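Local coordinates for protein BIFUNCTIONAL PROTEIN Proline utilization A (PutA) (Corynebacterium freiburgense, PDB 5UX5) that probably oxidises proline to glutamate in two steps, pairing an FAD-dependent proline dehydrogenase with an NAD-dependent aldehyde dehydrogenase in a single chain, at residues T466-D471 against V882-F887; A310-W315 against T960-E965; G869-N874 against Q1059-T1064. All blocks are in the same frame, centred on the assembly; numbering follows the deposited sequence.

Contact 1 (T466-D471 against V882-F887); sequences TFNASD and VQRQPF
The phenyl ring of Phe-467 and the side-chain amide of Gln-883 meet at a slant, their planes 46° apart, with Gln-883 NE2 lying 3.7 Å from Phe-467 CD2. The carbonyl oxygen of the neighbouring side chain, Asn-468 OD1, sits in the plane of the same ring, at its edge. This is a loop-to-loop contact: 466-471 runs between helix 438-450 and helix 477-484. Its partner 882-887 is a loop of the aldehyde dehydrogenase part, where Gln-883, with a positive phi of 69°, is the middle residue of a gamma turn closed by a weak bond from Arg-884 N back to Val-882 O. Phe-467 CG stands anti to the backbone N, which sets the ring beside Gln-883. Both side chains share a further partner: Arg-569 makes a cation-pi contact with Phe-467 and donates to Gln-883 OE1, fixing the far end of the amide.

A single hydrogen bond joins the two segments. Asn-468 ND2 donates to Val-882 O over 3.0 Å, fairly straight at 158°; the acceptor lies near the plane of the Asn-468 amide, while the donor is tilted away from the Val-882 carbonyl plane. ND2 also bonds to Asp-562 OD2 on helix 550-574, so two acceptors grip the amide nitrogen. Asp-562 holds the loop a second time, through Ala-469 N, and the contact thus pins 466-471 onto the aldehyde dehydrogenase part.

Arg-884 runs extended past the asparagine, its guanidinium steeply inclined to the amide, with NE 4.1 Å from Asn-468 OD1; its NH2 bonds instead to Leu-312 O at the end of helix 303-313. Behind Asn-468 the loop is braced internally, the Thr-466 OG1 hydroxyl donating to Asn-468 O at 2.7 Å.

Contact 2 (A310-W315 against T960-E965); sequences AELHGW and TGLRCE
Here a glutamate on the last turn of a helix takes the backbone of a loop in its carboxylate, joining the proline dehydrogenase part to the C-terminal region: Glu-311, near the end of helix 303-313 in the proline dehydrogenase barrel region, reaches the segment 960-965 that leads into strand 965-980. The helix stops just beyond, at Gly-314, whose positive phi and the Trp-315 N to Ala-310 O bond resemble a Schellman ending. The Glu-311 side chain is extended, with CG anti to the backbone N (chi1 -179°) and the next torsion equally straight, which carries the carboxylate across to two consecutive peptide N-H groups.

These two N-H groups meet the two oxygens: Arg-963 N donates to Glu-311 OE1 at 2.5 Å and Cys-964 N to Glu-311 OE2 at 2.9 Å. Both come in on the syn side, roughly 30° out of the carboxylate plane. This probably helps to hold the turn at Arg-963. The Arg-963 side chain folds back over the acid, its chain bent at chi3, until Glu-311 OE1 lies above one face of the guanidinium, 3.5 Å from NH1. No N-H points at the oxygen, and the salt bridge is one of charge alone. This positive group, together with the two peptide donors, would probably keep Glu-311 ionised. Leu-962 lies antiparallel alongside the glutamate, CD2 3.8 Å from Glu-311 CG.

One helical position further on, Leu-312 supplies the apolar half of the contact. Glu-965 lies across the leucine, its acid ends engaged by Asn-967 and Arg-875. The Leu-312 CD2 methyl rests 3.7 Å from Cys-964 SG, a sulphur that also approaches the Glu-311 carboxylate.

Contact 3 (G869-N874 against Q1059-T1064); sequences GNAYIN and QAVSTT
Just before its strand, Gly-869 O accepts Ala-1060 N at 3.0 Å; the parallel beta ladder proper begins with Asn-870 beside Ala-1060. Strand 870-873 of the aldehyde dehydrogenase part and the C-terminal strand 1056-1064 run 12° apart in the same direction. Since strand 845-852 pairs with 870-873 along its other edge, the C-terminal strand extends that sheet, somewhat as a strand from a partner subunit does in oligomeric aldehyde dehydrogenases.

The Asn-870 amide is taken up outside the ladder, ND2 by Pro-886 O and OD1 by Gly-888 N and Lys-900 NZ; across the ladder, its ND2 lies beside the Ala-1060 methyl.

Ala-871 carries two rungs: its N donates to Ala-1060 O at 3.0 Å, and its O accepts Ser-1062 N at 2.9 Å. Tyr-872 points to the same face as Asn-870, with its ring meeting Ser-1062 obliquely, CD2 3.7 Å from the serine CB; the Ser-1062 hydroxyl is bonded to Asn-967.

Ile-873 returns to the face of Ala-871 and does most of the apolar packing. With CG1 anti to the carbonyl carbon (chi1 -70°) and the chain then extended, CD1 touches both Val-1061 CG1, at 3.9 Å, and the Thr-1063 hydroxyl, while CG2 lies against Thr-1063 CG2. Trp-862 and Val-859 of helix 856-865 cover this face. In the backbone, Ile-873 N bonds to Ser-1062 O at 2.8 Å, and Ile-873 O receives Thr-1064 N at 3.2 Å.

At Asn-874 the strand ends, its side chain engaging Ser-853 N. The last link is made by a side chain: Thr-1064 OG1 donates to Asn-874 O at 2.8 Å from above the carbonyl plane, 58° out of it.

Overall arrangement
From the N terminus, helix 303-313 of the proline dehydrogenase region comes first, and contact 2 closes the longest loop, ending at 960-965. Contact 1 is nested within it, joining the 466-471 loop to 882-887. Contact 3 starts inside both loops, at 869-874, and ends beyond them, at 1059-1064, so it crosses the other two. The three are neighbours: Asp-471 O meets Trp-315 NE1 between contacts 1 and 2, Gln-885 NE2 lies beside Ser-1062 OG between contacts 1 and 3, and Glu-965 packs on Ser-1062 between contacts 2 and 3. Together they link the barrel region, the aldehyde dehydrogenase part and the C-terminal segments.

Contact 1 (T466-D471 against V882-F887)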
loop_
_atom_site.group_PDB
_atom_site.type_symbol
_atom_site.label_atom_id
_atom_site.label_comp_id
_atom_site.label_asym_id
_atom_site.label_seq_id
_atom_site.Cartn_x
_atom_site.Cartn_y
_atom_site.Cartn_z
ATOM N N THR A 466 -9.296 14.653 -1.906
ATOM C CA THR A 466 -7.864 14.404 -1.927
ATOM C C THR A 466 -7.400 14.623 -3.351
ATOM O O THR A 466 -8.205 14.591 -4.281
ATOM C CB THR A 466 -7.520 12.961 -1.529
ATOM O OG1 THR A 466 -8.187 12.063 -2.428
ATOM C CG2 THR A 466 -7.972 12.648 -0.133
ATOM N N PHE A 467 -6.097 14.827 -3.539
ATOM C CA PHE A 467 -5.610 14.884 -4.914
ATOM C C PHE A 467 -5.574 13.496 -5.568
ATOM O O PHE A 467 -6.093 13.310 -6.677
ATOM C CB PHE A 467 -4.229 15.507 -5.003
ATOM C CG PHE A 467 -3.660 15.382 -6.368
ATOM C CD1 PHE A 467 -4.078 16.244 -7.372
ATOM C CD2 PHE A 467 -2.800 14.344 -6.686
ATOM C CE1 PHE A 467 -3.608 16.115 -8.644
ATOM C CE2 PHE A 467 -2.323 14.203 -7.967
ATOM C CZ PHE A 467 -2.727 15.093 -8.950
ATOM N N ASN A 468 -4.895 12.529 -4.944
ATOM C CA ASN A 468 -4.886 11.168 -5.479
ATOM C C ASN A 468 -6.267 10.548 -5.396
ATOM O O ASN A 468 -6.956 10.688 -4.384
ATOM C CB ASN A 468 -3.887 10.303 -4.734
ATOM C CG ASN A 468 -2.480 10.744 -4.966
ATOM O OD1 ASN A 468 -1.887 11.471 -4.152
ATOM N ND2 ASN A 468 -1.937 10.356 -6.125
ATOM N N ALA A 469 -6.691 9.906 -6.484
ATOM C CA ALA A 469 -7.962 9.181 -6.495
ATOM C C ALA A 469 -7.960 8.057 -5.460
ATOM O O ALA A 469 -6.975 7.320 -5.328
ATOM C CB ALA A 469 -8.212 8.603 -7.888
ATOM N N SER A 470 -9.067 7.907 -4.720
ATOM C CA SER A 470 -9.076 6.912 -3.643
ATOM C C SER A 470 -9.525 5.550 -4.156
ATOM O O SER A 470 -10.410 5.443 -5.008
ATOM C CB SER A 470 -9.975 7.328 -2.473
ATOM O OG SER A 470 -11.286 7.621 -2.894
ATOM N N ASP A 471 -8.909 4.505 -3.614
ATOM C CA ASP A 471 -9.205 3.129 -3.999
ATOM C C ASP A 471 -10.579 2.689 -3.507
ATOM O O ASP A 471 -11.182 3.289 -2.610
ATOM C CB ASP A 471 -8.173 2.167 -3.417
ATOM C CG ASP A 471 -6.817 2.356 -4.005
ATOM O OD1 ASP A 471 -6.744 3.016 -5.047
ATOM O OD2 ASP A 471 -5.833 1.826 -3.447
ATOM N N VAL A 882 1.177 8.012 -7.751
ATOM C CA VAL A 882 1.455 9.226 -8.502
ATOM C C VAL A 882 1.743 10.374 -7.552
ATOM O O VAL A 882 1.060 10.552 -6.544
ATOM C CB VAL A 882 0.280 9.592 -9.417
ATOM C CG1 VAL A 882 0.480 10.986 -9.959
ATOM C CG2 VAL A 882 0.155 8.601 -10.537
ATOM N N GLN A 883 2.819 11.094 -7.828
ATOM C CA GLN A 883 3.260 12.262 -7.081
ATOM C C GLN A 883 3.769 11.943 -5.681
ATOM O O GLN A 883 4.690 12.609 -5.204
ATOM C CB GLN A 883 2.158 13.306 -7.027
ATOM C CG GLN A 883 2.679 14.589 -6.494
ATOM C CD GLN A 883 1.572 15.534 -6.110
ATOM O OE1 GLN A 883 1.612 16.716 -6.463
ATOM N NE2 GLN A 883 0.568 15.021 -5.387
ATOM N N ARG A 884 3.186 10.945 -5.003
ATOM C CA ARG A 884 3.745 10.495 -3.727
ATOM C C ARG A 884 5.102 9.850 -3.939
ATOM O O ARG A 884 6.067 10.172 -3.245
ATOM C CB ARG A 884 2.814 9.504 -3.043
ATOM C CG ARG A 884 1.634 10.071 -2.312
ATOM C CD ARG A 884 1.039 8.996 -1.425
ATOM N NE ARG A 884 -0.363 9.223 -1.100
ATOM C CZ ARG A 884 -1.130 8.313 -0.504
ATOM N NH1 ARG A 884 -0.625 7.140 -0.186
ATOM N NH2 ARG A 884 -2.398 8.567 -0.240
ATOM N N GLN A 885 5.163 8.866 -4.836
ATOM C CA GLN A 885 6.398 8.166 -5.207
ATOM C C GLN A 885 6.460 8.185 -6.726
ATOM O O GLN A 885 5.974 7.260 -7.393
ATOM C CB GLN A 885 6.432 6.735 -4.665
ATOM C CG GLN A 885 6.246 6.638 -3.157
ATOM C CD GLN A 885 4.798 6.367 -2.785
ATOM O OE1 GLN A 885 4.027 5.855 -3.610
ATOM N NE2 GLN A 885 4.409 6.741 -1.555
ATOM N N PRO A 886 6.967 9.266 -7.309
ATOM C CA PRO A 886 7.251 9.262 -8.748
ATOM C C PRO A 886 8.132 8.073 -9.095
ATOM O O PRO A 886 9.068 7.738 -8.364
ATOM C CB PRO A 886 7.974 10.587 -8.958
ATOM C CG PRO A 886 7.523 11.438 -7.804
ATOM C CD PRO A 886 7.323 10.542 -6.669
ATOM N N PHE A 887 7.836 7.417 -10.207
ATOM C CA PHE A 887 8.390 6.094 -10.456
ATOM C C PHE A 887 9.354 6.110 -11.649
ATOM O O PHE A 887 9.038 6.675 -12.709
ATOM C CB PHE A 887 7.257 5.092 -10.680
ATOM C CG PHE A 887 7.710 3.659 -10.708
ATOM C CD1 PHE A 887 7.948 2.981 -9.535
ATOM C CD2 PHE A 887 7.926 3.001 -11.917
ATOM C CE1 PHE A 887 8.379 1.657 -9.549
ATOM C CE2 PHE A 887 8.356 1.693 -11.947
ATOM C CZ PHE A 887 8.581 1.012 -10.757
#

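Contact 2 (A310-W315 against T960-E965)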
loop_
_atom_site.group_PDB
_atom_site.type_symbol
_atom_site.label_atom_id
_atom_site.label_comp_id
_atom_site.label_asym_id
_atom_site.label_seq_id
_atom_site.Cartn_x
_atom_site.Cartn_y
_atom_site.Cartn_z
ATOM N N ALA A 310 -6.616 5.177 6.912
ATOM C CA ALA A 310 -7.381 6.192 6.199
ATOM C C ALA A 310 -6.473 7.144 5.423
ATOM O O ALA A 310 -6.667 7.356 4.216
ATOM C CB ALA A 310 -8.265 6.972 7.178
ATOM N N GLU A 311 -5.476 7.734 6.092
ATOM C CA GLU A 311 -4.672 8.745 5.406
ATOM C C GLU A 311 -3.943 8.149 4.194
ATOM O O GLU A 311 -3.844 8.799 3.148
ATOM C CB GLU A 311 -3.675 9.400 6.375
ATOM C CG GLU A 311 -2.824 10.506 5.695
ATOM C CD GLU A 311 -1.798 11.128 6.618
ATOM O OE1 GLU A 311 -1.557 12.353 6.507
ATOM O OE2 GLU A 311 -1.225 10.391 7.453
ATOM N N LEU A 312 -3.497 6.892 4.285
ATOM C CA LEU A 312 -2.823 6.253 3.159
ATOM C C LEU A 312 -3.736 6.119 1.945
ATOM O O LEU A 312 -3.280 6.255 0.805
ATOM C CB LEU A 312 -2.307 4.866 3.555
ATOM C CG LEU A 312 -1.041 4.821 4.428
ATOM C CD1 LEU A 312 -0.667 3.409 4.823
ATOM C CD2 LEU A 312 0.164 5.566 3.781
ATOM N N HIS A 313 -5.004 5.780 2.158
ATOM C CA HIS A 313 -5.934 5.481 1.072
ATOM C C HIS A 313 -6.783 6.654 0.643
ATOM O O HIS A 313 -7.563 6.508 -0.300
ATOM C CB HIS A 313 -6.881 4.346 1.470
ATOM C CG HIS A 313 -6.221 3.022 1.538
ATOM N ND1 HIS A 313 -5.464 2.624 2.617
ATOM C CD2 HIS A 313 -6.204 1.994 0.657
ATOM C CE1 HIS A 313 -4.992 1.412 2.388
ATOM N NE2 HIS A 313 -5.438 1.004 1.211
ATOM N N GLY A 314 -6.719 7.769 1.351
ATOM C CA GLY A 314 -7.610 8.863 1.064
ATOM C C GLY A 314 -9.016 8.634 1.543
ATOM O O GLY A 314 -9.966 9.043 0.871
ATOM N N TRP A 315 -9.172 7.988 2.687
ATOM C CA TRP A 315 -10.470 7.693 3.263
ATOM C C TRP A 315 -10.611 8.441 4.572
ATOM O O TRP A 315 -9.612 8.852 5.167
ATOM C CB TRP A 315 -10.626 6.201 3.546
ATOM C CG TRP A 315 -10.588 5.304 2.374
ATOM C CD1 TRP A 315 -10.978 5.600 1.102
ATOM C CD2 TRP A 315 -10.163 3.930 2.361
ATOM N NE1 TRP A 315 -10.820 4.490 0.300
ATOM C CE2 TRP A 315 -10.328 3.455 1.056
ATOM C CE3 TRP A 315 -9.677 3.054 3.336
ATOM C CZ2 TRP A 315 -9.989 2.153 0.690
ATOM C CZ3 TRP A 315 -9.336 1.775 2.968
ATOM C CH2 TRP A 315 -9.491 1.334 1.663
ATOM N N THR A 960 3.202 15.638 -0.947
ATOM C CA THR A 960 1.881 15.217 -0.502
ATOM C C THR A 960 1.654 15.485 0.973
ATOM O O THR A 960 0.504 15.663 1.390
ATOM C CB THR A 960 1.608 13.735 -0.842
ATOM O OG1 THR A 960 2.752 12.950 -0.553
ATOM C CG2 THR A 960 1.236 13.543 -2.353
ATOM N N GLY A 961 2.713 15.497 1.770
ATOM C CA GLY A 961 2.636 15.971 3.138
ATOM C C GLY A 961 1.837 15.131 4.100
ATOM O O GLY A 961 1.367 15.673 5.100
ATOM N N LEU A 962 1.736 13.814 3.868
ATOM C CA LEU A 962 1.027 12.907 4.768
ATOM C C LEU A 962 1.667 12.891 6.146
ATOM O O LEU A 962 2.882 13.006 6.271
ATOM C CB LEU A 962 1.060 11.474 4.238
ATOM C CG LEU A 962 0.546 11.221 2.833
ATOM C CD1 LEU A 962 0.577 9.740 2.508
ATOM C CD2 LEU A 962 -0.818 11.721 2.753
ATOM N N ARG A 963 0.850 12.704 7.196
ATOM C CA ARG A 963 1.416 12.538 8.537
ATOM C C ARG A 963 2.185 11.218 8.666
ATOM O O ARG A 963 3.341 11.206 9.095
ATOM C CB ARG A 963 0.313 12.644 9.592
ATOM C CG ARG A 963 0.099 14.059 10.170
ATOM C CD ARG A 963 -1.336 14.309 10.730
ATOM N NE ARG A 963 -2.330 14.424 9.652
ATOM C CZ ARG A 963 -3.310 13.547 9.404
ATOM N NH1 ARG A 963 -4.146 13.758 8.383
ATOM N NH2 ARG A 963 -3.458 12.455 10.165
ATOM N N CYS A 964 1.595 10.103 8.234
ATOM C CA CYS A 964 2.148 8.798 8.587
ATOM C C CYS A 964 3.278 8.339 7.666
ATOM O O CYS A 964 3.931 7.329 7.955
ATOM C CB CYS A 964 1.042 7.745 8.552
ATOM S SG CYS A 964 0.410 7.525 6.881
ATOM N N GLU A 965 3.521 9.030 6.562
ATOM C CA GLU A 965 4.503 8.565 5.597
ATOM C C GLU A 965 5.193 9.768 4.966
ATOM O O GLU A 965 4.547 10.597 4.328
ATOM C CB GLU A 965 3.830 7.703 4.543
ATOM C CG GLU A 965 4.746 7.115 3.525
ATOM C CD GLU A 965 4.019 6.179 2.609
ATOM O OE1 GLU A 965 3.372 6.646 1.632
ATOM O OE2 GLU A 965 4.064 4.954 2.892
#

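Contact 3 (G869-N874 against Q1059-T1064)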
loop_
_atom_site.group_PDB
_atom_site.type_symbol
_atom_site.label_atom_id
_atom_site.label_comp_id
_atom_site.label_asym_id
_atom_site.label_seq_id
_atom_site.Cartn_x
_atom_site.Cartn_y
_atom_site.Cartn_z
ATOM N N GLY A 869 16.173 4.131 -8.018
ATOM C CA GLY A 869 15.392 5.320 -8.258
ATOM C C GLY A 869 14.312 5.493 -7.210
ATOM O O GLY A 869 14.050 6.618 -6.770
ATOM N N ASN A 870 13.703 4.380 -6.774
ATOM C CA ASN A 870 12.635 4.378 -5.769
ATOM C C ASN A 870 13.118 3.616 -4.533
ATOM O O ASN A 870 13.226 2.384 -4.547
ATOM C CB ASN A 870 11.351 3.764 -6.339
ATOM C CG ASN A 870 10.543 4.745 -7.204
ATOM O OD1 ASN A 870 10.888 5.012 -8.352
ATOM N ND2 ASN A 870 9.459 5.256 -6.660
ATOM N N ALA A 871 13.437 4.366 -3.482
ATOM C CA ALA A 871 13.815 3.834 -2.175
ATOM C C ALA A 871 12.637 3.894 -1.187
ATOM O O ALA A 871 11.837 4.836 -1.198
ATOM C CB ALA A 871 15.010 4.602 -1.624
ATOM N N TYR A 872 12.504 2.855 -0.367
ATOM C CA TYR A 872 11.434 2.744 0.624
ATOM C C TYR A 872 12.052 2.317 1.937
ATOM O O TYR A 872 13.013 1.545 1.960
ATOM C CB TYR A 872 10.343 1.735 0.224
ATOM C CG TYR A 872 9.664 2.045 -1.084
ATOM C CD1 TYR A 872 10.219 1.616 -2.266
ATOM C CD2 TYR A 872 8.458 2.756 -1.144
ATOM C CE1 TYR A 872 9.627 1.882 -3.464
ATOM C CE2 TYR A 872 7.847 3.022 -2.371
ATOM C CZ TYR A 872 8.462 2.580 -3.528
ATOM O OH TYR A 872 7.937 2.777 -4.785
ATOM N N ILE A 873 11.515 2.825 3.034
ATOM C CA ILE A 873 12.076 2.539 4.339
ATOM C C ILE A 873 10.965 1.994 5.222
ATOM O O ILE A 873 9.945 2.659 5.428
ATOM C CB ILE A 873 12.750 3.789 4.923
ATOM C CG1 ILE A 873 14.012 4.048 4.087
ATOM C CG2 ILE A 873 13.080 3.605 6.382
ATOM C CD1 ILE A 873 14.432 5.475 3.982
ATOM N N ASN A 874 11.139 0.761 5.689
ATOM C CA ASN A 874 10.159 0.106 6.561
ATOM C C ASN A 874 8.757 0.083 5.944
ATOM O O ASN A 874 7.760 0.336 6.612
ATOM C CB ASN A 874 10.149 0.757 7.946
ATOM C CG ASN A 874 11.463 0.608 8.662
ATOM O OD1 ASN A 874 12.120 -0.430 8.555
ATOM N ND2 ASN A 874 11.847 1.619 9.414
ATOM N N GLN A 1059 15.066 10.936 -7.736
ATOM C CA GLN A 1059 14.871 9.861 -6.761
ATOM C C GLN A 1059 13.733 10.155 -5.789
ATOM O O GLN A 1059 13.651 11.251 -5.227
ATOM C CB GLN A 1059 16.148 9.606 -5.950
ATOM C CG GLN A 1059 16.012 8.549 -4.866
ATOM C CD GLN A 1059 17.266 8.382 -4.051
ATOM O OE1 GLN A 1059 17.690 9.308 -3.361
ATOM N NE2 GLN A 1059 17.851 7.184 -4.090
ATOM N N ALA A 1060 12.907 9.138 -5.532
ATOM C CA ALA A 1060 11.844 9.198 -4.532
ATOM C C ALA A 1060 12.226 8.362 -3.320
ATOM O O ALA A 1060 12.591 7.195 -3.472
ATOM C CB ALA A 1060 10.529 8.684 -5.103
ATOM N N VAL A 1061 12.160 8.957 -2.123
ATOM C CA VAL A 1061 12.462 8.250 -0.875
ATOM C C VAL A 1061 11.211 8.278 -0.008
ATOM O O VAL A 1061 10.819 9.339 0.500
ATOM C CB VAL A 1061 13.646 8.854 -0.120
ATOM C CG1 VAL A 1061 14.051 7.934 1.017
ATOM C CG2 VAL A 1061 14.816 9.113 -1.059
ATOM N N SER A 1062 10.620 7.103 0.209
ATOM C CA SER A 1062 9.375 6.948 0.949
ATOM C C SER A 1062 9.669 6.213 2.244
ATOM O O SER A 1062 10.182 5.090 2.201
ATOM C CB SER A 1062 8.351 6.187 0.119
ATOM O OG SER A 1062 7.173 6.005 0.867
ATOM N N THR A 1063 9.370 6.855 3.382
ATOM C CA THR A 1063 9.685 6.349 4.727
ATOM C C THR A 1063 8.448 6.337 5.629
ATOM O O THR A 1063 7.804 7.377 5.834
ATOM C CB THR A 1063 10.753 7.193 5.428
ATOM O OG1 THR A 1063 11.928 7.289 4.615
ATOM C CG2 THR A 1063 11.088 6.607 6.792
ATOM N N THR A 1064 8.140 5.174 6.195
ATOM C CA THR A 1064 7.104 5.097 7.210
ATOM C C THR A 1064 7.507 5.980 8.379
ATOM O O THR A 1064 8.668 5.989 8.780
ATOM C CB THR A 1064 6.890 3.635 7.636
ATOM O OG1 THR A 1064 6.548 2.885 6.473
ATOM C CG2 THR A 1064 5.728 3.484 8.631
#